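Side-chain contacts in 3-methyladenine DNA glycosylase (Helicobacter pylori, PDB 1PU6), which excises alkylated bases such as 3-methyladenine from DNA as a base excision repair glycosylase of the helix-hairpin-helix superfamily: residues 70-75 against 99-104; 129-134 against 165-170; 23-26 against 32-35; 79-84 against 88-93; 106-109 against 113-116. One frame throughout, in Å; residues are numbered along the deposited sequence.

Contact 1: residues 70-75 against 99-104. Unlike the reference sequence in segment 99-104: G102 (reference Lys).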
# COMPACT_ATOMS: atom_id res chain seq x y z
N LYS A 70 13.15 -8.70 12.07
CA LYS A 70 13.63 -8.81 13.44
C LYS A 70 14.23 -7.48 13.94
O LYS A 70 14.08 -7.14 15.12
CB LYS A 70 14.64 -9.97 13.57
CG LYS A 70 13.97 -11.33 13.38
CD LYS A 70 14.94 -12.46 13.74
CE LYS A 70 14.26 -13.82 13.68
NZ LYS A 70 13.98 -14.27 12.29
N LYS A 71 14.91 -6.71 13.08
CA LYS A 71 15.48 -5.43 13.55
C LYS A 71 14.38 -4.47 13.99
O LYS A 71 14.57 -3.76 14.97
CB LYS A 71 16.25 -4.78 12.41
CG LYS A 71 17.55 -5.48 12.08
CD LYS A 71 18.60 -4.99 13.06
CE LYS A 71 19.11 -3.57 12.71
N ILE A 72 13.25 -4.41 13.29
CA ILE A 72 12.20 -3.52 13.73
C ILE A 72 11.50 -4.05 14.97
O ILE A 72 11.13 -3.26 15.86
CB ILE A 72 11.16 -3.28 12.58
CG1 ILE A 72 11.90 -2.61 11.41
CG2 ILE A 72 9.95 -2.43 13.10
CD1 ILE A 72 12.52 -1.21 11.71
N ALA A 73 11.33 -5.36 15.05
CA ALA A 73 10.63 -5.92 16.24
C ALA A 73 11.41 -5.64 17.52
O ALA A 73 10.79 -5.45 18.60
CB ALA A 73 10.41 -7.48 16.10
N TYR A 74 12.75 -5.60 17.42
CA TYR A 74 13.57 -5.50 18.64
C TYR A 74 14.30 -4.14 18.85
O TYR A 74 15.00 -3.98 19.86
CB TYR A 74 14.54 -6.70 18.73
CG TYR A 74 13.83 -8.01 18.94
CD1 TYR A 74 13.48 -8.42 20.25
CD2 TYR A 74 13.46 -8.81 17.86
CE1 TYR A 74 12.80 -9.63 20.46
CE2 TYR A 74 12.79 -10.04 18.06
CZ TYR A 74 12.46 -10.43 19.35
OH TYR A 74 11.78 -11.61 19.56
N ILE A 75 14.10 -3.17 17.96
CA ILE A 75 14.78 -1.86 18.06
C ILE A 75 14.38 -1.03 19.28
O ILE A 75 13.21 -1.14 19.71
CB ILE A 75 14.52 -1.04 16.76
CG1 ILE A 75 15.48 0.16 16.67
CG2 ILE A 75 13.05 -0.57 16.65
CD1 ILE A 75 15.49 0.76 15.28
N ASP A 99 5.31 -3.08 17.43
CA ASP A 99 4.31 -4.07 17.83
C ASP A 99 3.85 -4.98 16.65
O ASP A 99 3.68 -6.22 16.83
CB ASP A 99 3.12 -3.39 18.52
CG ASP A 99 3.48 -2.84 19.92
OD1 ASP A 99 4.62 -3.09 20.45
OD2 ASP A 99 2.66 -2.15 20.59
N LEU A 100 3.64 -4.37 15.49
CA LEU A 100 3.25 -5.16 14.31
C LEU A 100 4.35 -6.23 13.99
O LEU A 100 4.05 -7.43 13.75
CB LEU A 100 3.05 -4.22 13.10
CG LEU A 100 3.01 -4.96 11.75
CD1 LEU A 100 1.80 -5.91 11.62
CD2 LEU A 100 2.99 -3.89 10.62
N SER A 101 5.62 -5.78 13.98
CA SER A 101 6.70 -6.68 13.64
C SER A 101 6.83 -7.82 14.65
O SER A 101 7.02 -8.97 14.27
CB SER A 101 8.03 -5.89 13.55
OG SER A 101 7.91 -4.97 12.43
N GLY A 102 6.74 -7.51 15.95
CA GLY A 102 6.76 -8.56 16.96
C GLY A 102 5.61 -9.57 16.79
O GLY A 102 5.78 -10.79 16.99
N ASN A 103 4.43 -9.09 16.42
CA ASN A 103 3.29 -10.02 16.31
C ASN A 103 3.37 -10.85 15.03
O ASN A 103 2.89 -12.00 14.98
CB ASN A 103 1.96 -9.23 16.37
CG ASN A 103 1.55 -8.93 17.78
OD1 ASN A 103 1.85 -9.70 18.71
ND2 ASN A 103 0.85 -7.86 17.98
N ILE A 104 4.02 -10.32 13.99
CA ILE A 104 4.24 -11.14 12.78
C ILE A 104 5.13 -12.33 13.14
O ILE A 104 4.89 -13.48 12.76
CB ILE A 104 4.90 -10.33 11.64
CG1 ILE A 104 3.91 -9.30 11.08
CG2 ILE A 104 5.40 -11.29 10.50
CD1 ILE A 104 4.57 -8.35 10.04

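Contact 2: residues 129-134 against 165-170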
# COMPACT_ATOMS: atom_id res chain seq x y z
N ILE A 129 -3.41 0.29 12.87
CA ILE A 129 -3.34 0.05 11.43
C ILE A 129 -4.76 0.22 10.86
O ILE A 129 -5.65 -0.60 11.15
CB ILE A 129 -2.79 -1.37 11.11
CG1 ILE A 129 -1.34 -1.49 11.61
CG2 ILE A 129 -2.92 -1.69 9.56
CD1 ILE A 129 -0.62 -2.70 11.16
N GLY A 130 -4.98 1.26 10.05
CA GLY A 130 -6.28 1.45 9.42
C GLY A 130 -6.47 0.59 8.15
O GLY A 130 -5.55 -0.16 7.73
N LYS A 131 -7.66 0.68 7.57
CA LYS A 131 -7.97 -0.17 6.41
C LYS A 131 -7.06 0.10 5.21
O LYS A 131 -6.64 -0.85 4.53
CB LYS A 131 -9.46 -0.04 6.03
CG LYS A 131 -10.29 -0.80 6.98
CD LYS A 131 -11.77 -0.58 6.66
CE LYS A 131 -12.61 -1.40 7.65
NZ LYS A 131 -13.99 -1.29 7.34
N GLU A 132 -6.78 1.37 4.92
CA GLU A 132 -5.91 1.72 3.79
C GLU A 132 -4.54 1.09 3.96
O GLU A 132 -4.01 0.50 3.00
CB GLU A 132 -5.84 3.25 3.62
CG GLU A 132 -5.01 3.66 2.39
CD GLU A 132 -4.91 5.19 2.23
OE1 GLU A 132 -3.94 5.71 1.60
OE2 GLU A 132 -5.80 5.90 2.75
N SER A 133 -3.95 1.20 5.16
CA SER A 133 -2.63 0.61 5.44
C SER A 133 -2.70 -0.92 5.39
O SER A 133 -1.77 -1.56 4.80
CB SER A 133 -2.11 1.04 6.82
OG SER A 133 -1.61 2.40 6.78
N ALA A 134 -3.75 -1.52 5.98
CA ALA A 134 -3.84 -3.02 5.95
C ALA A 134 -3.94 -3.51 4.47
O ALA A 134 -3.27 -4.48 4.06
CB ALA A 134 -5.08 -3.51 6.68
N GLU A 165 -18.92 6.90 0.65
CA GLU A 165 -18.08 7.34 1.76
C GLU A 165 -17.50 6.16 2.55
O GLU A 165 -16.43 6.31 3.16
CB GLU A 165 -18.86 8.29 2.69
CG GLU A 165 -18.71 9.75 2.28
CD GLU A 165 -20.03 10.46 2.06
OE1 GLU A 165 -20.55 10.35 0.93
OE2 GLU A 165 -20.52 11.14 3.00
N ASP A 166 -18.15 4.99 2.52
CA ASP A 166 -17.69 3.87 3.32
C ASP A 166 -16.53 3.15 2.64
O ASP A 166 -16.65 2.79 1.45
CB ASP A 166 -18.83 2.90 3.54
CG ASP A 166 -18.42 1.71 4.32
OD1 ASP A 166 -18.36 1.80 5.59
OD2 ASP A 166 -18.11 0.63 3.75
N TYR A 167 -15.44 2.92 3.38
CA TYR A 167 -14.22 2.32 2.76
C TYR A 167 -14.55 1.00 2.05
O TYR A 167 -14.14 0.82 0.91
CB TYR A 167 -13.09 2.11 3.82
CG TYR A 167 -11.80 1.58 3.24
CD1 TYR A 167 -10.68 2.43 3.09
CD2 TYR A 167 -11.71 0.25 2.79
CE1 TYR A 167 -9.50 1.96 2.53
CE2 TYR A 167 -10.59 -0.21 2.20
CZ TYR A 167 -9.47 0.63 2.08
OH TYR A 167 -8.33 0.13 1.47
N ASP A 168 -15.22 0.05 2.71
CA ASP A 168 -15.37 -1.29 2.12
C ASP A 168 -16.28 -1.32 0.88
O ASP A 168 -16.12 -2.12 -0.06
CB ASP A 168 -15.90 -2.31 3.12
CG ASP A 168 -14.88 -2.64 4.23
OD1 ASP A 168 -15.28 -3.13 5.32
OD2 ASP A 168 -13.67 -2.41 4.13
N GLU A 169 -17.26 -0.43 0.87
CA GLU A 169 -18.16 -0.29 -0.28
C GLU A 169 -17.49 0.40 -1.46
O GLU A 169 -17.69 0.00 -2.59
CB GLU A 169 -19.41 0.48 0.16
CG GLU A 169 -20.20 -0.37 1.17
CD GLU A 169 -21.49 0.30 1.66
OE1 GLU A 169 -22.11 -0.23 2.63
OE2 GLU A 169 -21.90 1.32 1.06
N LEU A 170 -16.63 1.37 -1.17
CA LEU A 170 -15.83 2.03 -2.19
C LEU A 170 -14.85 1.01 -2.83
O LEU A 170 -14.70 0.90 -4.05
CB LEU A 170 -15.05 3.14 -1.50
CG LEU A 170 -14.54 4.34 -2.27
CD1 LEU A 170 -13.31 5.04 -1.68
CD2 LEU A 170 -14.93 4.69 -3.70
O HOH W 1 -15.92 0.33 5.63

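Contact 3: residues 23-26 against 32-35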
# COMPACT_ATOMS: atom_id res chain seq x y z
N TRP A 23 4.93 -2.75 -10.18
CA TRP A 23 3.79 -2.81 -9.23
C TRP A 23 3.46 -1.41 -8.65
O TRP A 23 2.79 -1.33 -7.65
CB TRP A 23 4.08 -3.80 -8.07
CG TRP A 23 3.95 -5.29 -8.45
CD1 TRP A 23 4.76 -6.01 -9.34
CD2 TRP A 23 3.00 -6.21 -7.92
NE1 TRP A 23 4.31 -7.32 -9.39
CE2 TRP A 23 3.23 -7.46 -8.55
CE3 TRP A 23 1.95 -6.08 -6.99
CZ2 TRP A 23 2.45 -8.61 -8.25
CZ3 TRP A 23 1.14 -7.22 -6.69
CH2 TRP A 23 1.40 -8.47 -7.33
N TRP A 24 3.98 -0.34 -9.29
CA TRP A 24 3.81 1.08 -8.94
C TRP A 24 4.54 1.48 -7.66
O TRP A 24 5.34 2.44 -7.65
CB TRP A 24 2.33 1.50 -8.90
CG TRP A 24 2.16 2.96 -8.48
CD1 TRP A 24 2.49 4.09 -9.23
CD2 TRP A 24 1.64 3.43 -7.25
NE1 TRP A 24 2.21 5.22 -8.50
CE2 TRP A 24 1.65 4.84 -7.29
CE3 TRP A 24 1.10 2.80 -6.12
CZ2 TRP A 24 1.18 5.64 -6.23
CZ3 TRP A 24 0.63 3.59 -5.07
CH2 TRP A 24 0.65 5.00 -5.15
N TRP A 25 4.24 0.78 -6.56
CA TRP A 25 4.86 1.13 -5.26
C TRP A 25 6.39 0.78 -5.39
O TRP A 25 6.73 -0.36 -5.80
CB TRP A 25 4.18 0.25 -4.17
CG TRP A 25 4.39 0.73 -2.79
CD1 TRP A 25 5.55 0.76 -2.08
CD2 TRP A 25 3.35 1.22 -1.93
NE1 TRP A 25 5.30 1.26 -0.81
CE2 TRP A 25 3.96 1.55 -0.69
CE3 TRP A 25 1.96 1.46 -2.10
CZ2 TRP A 25 3.24 2.10 0.39
CZ3 TRP A 25 1.22 2.00 -1.02
CH2 TRP A 25 1.87 2.32 0.20
N PRO A 26 7.30 1.70 -5.04
CA PRO A 26 8.74 1.38 -5.10
C PRO A 26 9.12 0.26 -4.11
O PRO A 26 8.67 0.26 -2.96
CB PRO A 26 9.47 2.70 -4.76
CG PRO A 26 8.43 3.62 -4.31
CD PRO A 26 7.02 3.06 -4.54
N GLU A 32 10.24 -3.43 3.00
CA GLU A 32 10.18 -1.97 2.84
C GLU A 32 8.80 -1.47 2.42
O GLU A 32 8.36 -0.39 2.86
CB GLU A 32 11.24 -1.52 1.79
CG GLU A 32 11.24 -0.03 1.47
CD GLU A 32 12.33 0.35 0.48
OE1 GLU A 32 12.10 1.31 -0.28
OE2 GLU A 32 13.40 -0.35 0.46
N ALA A 33 8.11 -2.25 1.56
CA ALA A 33 6.74 -1.90 1.15
C ALA A 33 5.79 -1.95 2.37
O ALA A 33 4.93 -1.06 2.53
CB ALA A 33 6.23 -2.83 -0.01
N LEU A 34 5.88 -3.00 3.21
CA LEU A 34 5.07 -3.03 4.46
C LEU A 34 5.41 -1.79 5.32
O LEU A 34 4.48 -1.11 5.82
CB LEU A 34 5.37 -4.35 5.24
CG LEU A 34 4.63 -4.47 6.58
CD1 LEU A 34 4.52 -5.97 6.91
CD2 LEU A 34 5.46 -3.78 7.68
N LEU A 35 6.70 -1.44 5.48
CA LEU A 35 7.02 -0.28 6.32
C LEU A 35 6.41 1.02 5.76
O LEU A 35 5.83 1.84 6.50
CB LEU A 35 8.54 -0.03 6.45
CG LEU A 35 9.28 -1.15 7.15
CD1 LEU A 35 10.74 -0.78 7.14
CD2 LEU A 35 8.80 -1.30 8.63
O HOH W 2 7.54 1.75 1.06
O HOH W 3 9.50 1.99 -0.84

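Contact 4: residues 79-84 against 88-93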
# COMPACT_ATOMS: atom_id res chain seq x y z
N LYS A 79 15.12 5.32 19.16
CA LYS A 79 15.93 5.29 17.95
C LYS A 79 15.04 5.24 16.69
O LYS A 79 15.28 5.94 15.71
CB LYS A 79 16.83 4.06 17.98
CG LYS A 79 17.79 3.92 16.81
CD LYS A 79 18.67 2.68 17.04
CE LYS A 79 19.68 2.52 15.91
NZ LYS A 79 20.46 1.25 16.10
N LEU A 80 14.01 4.40 16.73
CA LEU A 80 13.10 4.29 15.62
C LEU A 80 12.32 5.60 15.48
O LEU A 80 12.15 6.10 14.35
CB LEU A 80 12.14 3.08 15.77
CG LEU A 80 11.16 2.86 14.64
CD1 LEU A 80 11.88 2.60 13.31
CD2 LEU A 80 10.23 1.66 14.95
N ALA A 81 11.89 6.16 16.62
CA ALA A 81 11.06 7.37 16.58
C ALA A 81 11.84 8.53 15.94
O ALA A 81 11.27 9.27 15.10
CB ALA A 81 10.57 7.76 18.01
N GLU A 82 13.13 8.64 16.26
CA GLU A 82 13.99 9.66 15.64
C GLU A 82 14.11 9.47 14.13
O GLU A 82 13.97 10.47 13.36
CB GLU A 82 15.38 9.69 16.31
N CYS A 83 14.30 8.22 13.67
CA CYS A 83 14.38 7.96 12.23
C CYS A 83 13.11 8.29 11.46
O CYS A 83 13.16 8.74 10.32
CB CYS A 83 14.72 6.49 11.94
SG CYS A 83 16.43 6.12 12.27
N VAL A 84 11.95 8.06 12.08
CA VAL A 84 10.70 8.26 11.34
C VAL A 84 10.08 9.66 11.55
O VAL A 84 8.96 9.91 11.15
CB VAL A 84 9.69 7.05 11.54
CG1 VAL A 84 10.39 5.69 11.14
CG2 VAL A 84 9.11 6.98 13.01
N GLY A 88 5.93 12.14 10.36
CA GLY A 88 5.00 12.65 11.37
C GLY A 88 4.47 11.60 12.32
O GLY A 88 4.64 10.37 12.11
N PHE A 89 3.77 12.05 13.38
CA PHE A 89 3.17 11.12 14.31
C PHE A 89 4.13 10.03 14.72
O PHE A 89 3.76 8.84 14.74
CB PHE A 89 1.88 10.51 13.73
CG PHE A 89 1.01 11.52 13.08
CD1 PHE A 89 0.94 11.62 11.67
CD2 PHE A 89 0.34 12.47 13.86
CE1 PHE A 89 0.17 12.61 11.09
CE2 PHE A 89 -0.45 13.46 13.27
CZ PHE A 89 -0.54 13.53 11.89
N TYR A 90 5.35 10.46 15.04
CA TYR A 90 6.49 9.54 15.06
C TYR A 90 6.51 8.67 16.31
O TYR A 90 6.95 7.53 16.22
CB TYR A 90 7.83 10.24 14.78
CG TYR A 90 8.09 11.41 15.71
CD1 TYR A 90 8.64 11.20 16.97
CD2 TYR A 90 7.80 12.71 15.29
CE1 TYR A 90 8.88 12.25 17.83
CE2 TYR A 90 8.04 13.78 16.16
CZ TYR A 90 8.59 13.54 17.42
OH TYR A 90 8.86 14.60 18.32
N ASN A 91 5.97 9.14 17.43
CA ASN A 91 5.83 8.25 18.59
C ASN A 91 4.77 7.15 18.31
O ASN A 91 5.02 5.94 18.58
CB ASN A 91 5.49 9.05 19.88
CG ASN A 91 6.64 9.92 20.31
OD1 ASN A 91 7.64 9.43 20.85
ND2 ASN A 91 6.52 11.25 20.10
N GLN A 92 3.63 7.54 17.76
CA GLN A 92 2.59 6.50 17.49
C GLN A 92 3.11 5.51 16.43
O GLN A 92 2.87 4.27 16.54
CB GLN A 92 1.33 7.13 16.95
CG GLN A 92 0.58 7.85 18.09
CD GLN A 92 -0.52 8.72 17.54
OE1 GLN A 92 -1.69 8.26 17.49
NE2 GLN A 92 -0.19 9.97 17.14
N LYS A 93 3.74 6.02 15.37
CA LYS A 93 4.17 5.14 14.26
C LYS A 93 5.33 4.22 14.64
O LYS A 93 5.35 3.06 14.24
CB LYS A 93 4.50 5.97 13.04
CG LYS A 93 3.20 6.38 12.36
CD LYS A 93 3.49 7.31 11.21
CE LYS A 93 2.22 7.69 10.47
NZ LYS A 93 2.50 8.78 9.42
O HOH W 4 6.56 8.69 10.95

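Contact 5: residues 106-109 against 113-116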
# COMPACT_ATOMS: atom_id res chain seq x y z
N LYS A 106 5.56 -13.70 16.11
CA LYS A 106 4.81 -14.59 17.00
C LYS A 106 3.82 -15.51 16.29
O LYS A 106 3.75 -16.72 16.60
CB LYS A 106 4.09 -13.75 18.07
CG LYS A 106 3.38 -14.62 19.12
CD LYS A 106 2.94 -13.73 20.30
CE LYS A 106 1.82 -12.77 19.93
NZ LYS A 106 0.54 -13.47 19.49
N ASP A 107 3.08 -14.95 15.32
CA ASP A 107 1.95 -15.69 14.71
C ASP A 107 2.29 -16.41 13.42
O ASP A 107 1.61 -17.41 13.02
CB ASP A 107 0.74 -14.78 14.52
CG ASP A 107 0.12 -14.38 15.87
OD1 ASP A 107 -0.72 -13.45 15.86
OD2 ASP A 107 0.43 -14.95 16.99
N PHE A 108 3.30 -15.91 12.73
CA PHE A 108 3.66 -16.47 11.42
C PHE A 108 5.09 -16.99 11.28
O PHE A 108 5.42 -17.62 10.27
CB PHE A 108 3.42 -15.42 10.32
CG PHE A 108 2.00 -14.95 10.28
CD1 PHE A 108 0.99 -15.75 9.70
CD2 PHE A 108 1.65 -13.69 10.81
CE1 PHE A 108 -0.35 -15.31 9.64
CE2 PHE A 108 0.29 -13.25 10.79
CZ PHE A 108 -0.71 -14.06 10.19
N GLN A 109 5.95 -16.66 12.25
CA GLN A 109 7.34 -17.12 12.32
C GLN A 109 8.31 -16.41 11.38
O GLN A 109 9.49 -16.20 11.72
CB GLN A 109 7.47 -18.68 12.26
CG GLN A 109 6.83 -19.36 13.48
CD GLN A 109 5.29 -19.46 13.45
OE1 GLN A 109 4.67 -19.83 12.41
NE2 GLN A 109 4.66 -19.12 14.60
N ASN A 113 6.36 -16.64 5.44
CA ASN A 113 5.09 -17.29 5.77
C ASN A 113 3.98 -16.29 5.96
O ASN A 113 2.83 -16.55 5.55
CB ASN A 113 5.25 -18.17 7.02
CG ASN A 113 4.07 -19.11 7.23
OD1 ASN A 113 3.66 -19.88 6.30
ND2 ASN A 113 3.52 -19.08 8.45
N PHE A 114 4.30 -15.14 6.55
CA PHE A 114 3.32 -14.05 6.71
C PHE A 114 2.69 -13.70 5.36
O PHE A 114 1.47 -13.53 5.25
CB PHE A 114 4.04 -12.80 7.33
CG PHE A 114 3.28 -11.49 7.23
CD1 PHE A 114 2.33 -11.09 8.19
CD2 PHE A 114 3.62 -10.57 6.21
CE1 PHE A 114 1.67 -9.83 8.10
CE2 PHE A 114 2.96 -9.32 6.08
CZ PHE A 114 2.01 -8.94 7.04
N LYS A 115 3.51 -13.55 4.32
CA LYS A 115 2.98 -13.10 3.05
C LYS A 115 1.98 -14.13 2.52
O LYS A 115 1.05 -13.75 1.86
CB LYS A 115 4.08 -12.89 1.98
CG LYS A 115 4.98 -11.69 2.22
CD LYS A 115 5.99 -11.46 1.06
CE LYS A 115 7.23 -12.21 1.24
NZ LYS A 115 8.17 -12.03 0.04
N GLN A 116 2.19 -15.41 2.82
CA GLN A 116 1.26 -16.45 2.40
C GLN A 116 -0.01 -16.52 3.22
O GLN A 116 -1.08 -16.72 2.64
CB GLN A 116 1.96 -17.81 2.39
CG GLN A 116 1.13 -18.98 1.88
CD GLN A 116 1.89 -20.31 1.97
OE1 GLN A 116 2.93 -20.49 1.31
NE2 GLN A 116 1.39 -21.25 2.79

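Contact 1: residues 70-75 against 99-104
I72 and A73 meet S101 and G102 without a ring, amide or carboxylate between them. The one ring in the two segments, Y74, stands off this interface, with K70 O of its own helix in the ring plane, at its edge. From the second helix S101 CB packs over the backbone of 70-75, 3.7 Å from A73 N, and lies 3.8 Å from A73 CB. Its hydroxyl turns beside I72, and S101 OG comes to 3.3 Å from I72 CG2. OG lies beside its own backbone N (chi1 -65°), which lets it bond back to L97 O one turn earlier. The polar end is thus satisfied within its own helix and meets a methyl of the facing helix. A73 CB sits over the backbone of the other helix, 3.7 Å from G102 N. G102 differs from the reference sequence, where the position is a lysine. With such small groups, the short helical segments approach to 7.6 Å between axes, at 121° between their directions. F31 of helix 31-39 touches both I72 and S101, so the small interface joins three helices, 65-74, 90-108 and 31-39.

Contact 2: residues 129-134 against 165-170
K131 and Y167, each in the first turn of its helix, bring their CA atoms to 7.7 Å, and the two helix starts face each other with G130 and D166 at the N-cap positions. The Y167 ring, its CG anti to the backbone N (chi1 -177°), is roofed by K131: K131 CB stands 3.8 Å from the ring centroid and only 1° off the normal, a CH-pi contact over the middle of one face. The two side chains slide past each other in opposite directions, which carries the extended lysine back along the ring toward the 165-170 segment. E132 adds its backbone, with E132 N 3.7 Å from Y167 CE1. At the lysine's end, K131 NZ makes a salt bridge of 3.0 Å to D168 OD1, approaching 48° out of the carboxylate plane. A water accepts from K131 NZ and from D168 N and donates a weak bond to D166 OD1. D166 OD2 meanwhile caps its helix, accepting from E169 N at 3.2 Å. Y167 OH is bonded to D135. I129 and G130 belong to the hairpin of the helix-hairpin-helix motif, which in relatives grips the DNA backbone, and helix 131-141 follows it. D168 is shared by two cations, K131 on OD1 and R120 on OD2, which would tend to keep it ionised, and K131, paired with D168 and linked through the water to D166, probably stays charged.

Contact 3: residues 23-26 against 32-35
W25 brings the CD1-NE1 side of its indole to A33, with W25 CD1 4.2 Å from A33 CB and W25 NE1 4.0 Å from A33 CA. The pyrrole side of the ring system does the touching and meets the helix at a slant. CG is anti to the backbone N of W25 (chi1 -163°), which swings the indole from the 23-26 loop toward helix 31-39. Its N-H does not reach the helix backbone directly. A water in the plane of the indole, at its edge, accepts from W25 NE1 at 3.0 Å and donates to E32 O at 2.9 Å, so one molecule links the ring's polar atom to the helix. A second water couples the next pair along. It donates to P26 O at 2.9 Å and to E32 OE1 at 2.7 Å, spanning a gap that is 4.5 Å between P26 O and E32 OE1. The other carboxylate oxygen, E32 OE2, forms a salt bridge with K56, which ties the glutamate to helix 45-57 and probably limits its movement. Farther out, F45 meets the W25 ring edge-to-face and Y140 comes against it with its plane inclined, while P26 also touches F45. A beta-mercaptoethanol molecule, probably from the crystallisation liquor, is bound about 4 Å from the W25 side chain and may mark a pocket. The gathering of W25, F45 and Y140 is consistent with the aromatic-lined base-binding pockets of alkylpurine glycosylases in this superfamily.

Contact 4: residues 79-84 against 88-93
A tight helix-loop-helix junction is closed here, where helix 77-83 ends and, a few residues on, helix 90-108 begins. A81 and V84 receive Y90 between them. Y90 CB lies 3.6 Å from A81 O and 3.9 Å from V84 CG2, while Y90 CD1 touches A81 CB at 4.1 Å. The ring takes the crowded position, with CG between the backbone N and carbonyl carbon (chi1 54°), and this stands it up alongside A81 while its CB stays against V84. The V84 and Y90 side chains pass at a slant, and V84 CG2 lies 3.9 Å from Y90 O. Beside these packing contacts the two sides of the connecting loop are bridged by a water, which donates to V84 O at 2.7 Å and to G88 O at 2.8 Å. G88 and F89, both with positive phi, close the connection and lead into the long helix, with F89 as its N-cap. K93, one turn into that helix, sends its amino group away to the carbonyl oxygens of S87, L39 and Q41, tying the loop to the chain at the end of helix 31-39. L80 and A81 continue the packing onto A94. Together these pieces form a compact corner between two consecutive helices of the all-helical HhH-GPD fold.

Contact 5: residues 106-109 against 113-116
F108 and F114 form the aromatic part of the contact, an offset edge-to-face pair. The edge of F114 is directed toward the face of F108, with centroids 5.7 Å apart and planes at 78°. The nearest atoms are F108 CD2 and F114 CD1, at 3.8 Å. F114 CG is anti to the backbone N (chi1 164°), which brings the CD1 edge of its ring to CD2 and CE2 of F108, and F108 CB itself rests 3.9 Å from F114 CA. W122 meets F108 edge-to-face from helix 120-124 and also touches F114, so the pair belongs to a larger aromatic cluster. The polar part is one hydrogen bond. N113 ND2 donates to F108 O at 3.0 Å, with an angle of 153° at the hydrogen. The donor is slightly tilted from the carbonyl plane, and the acceptor stays close to the plane of the asparagine amide. Ionic interaction stays within one segment: K106 NZ pairs with D107 OD2 at 2.9 Å, while D107 OD1 accepts from W122 NE1. Q109, with positive phi, takes the chain out of the helix. This exit and the bonded F108 carbonyl mark a tight corner between consecutive helices 90-108 and 111-117 of the HhH-GPD fold.

Helix 90-108 is the common spine: contact 4 uses its start, contact 1 its middle and contact 5 its end, so contacts 4 and 5 lie about 25 Å apart between centres while contact 1 is about 14 Å from the first and about 12 Å from the second. Along the chain contact 3 comes first, contact 4 falls between the two segments of contact 1, then contacts 5 and 2 follow. L34 of helix 31-39 packs on L100, I104 and F114, tying contact 3 to contacts 1 and 5, and L100 also meets I129 of contact 2. The helical core thus connects the spine to the 129-134 hairpin region and to the aromatic cluster around W25.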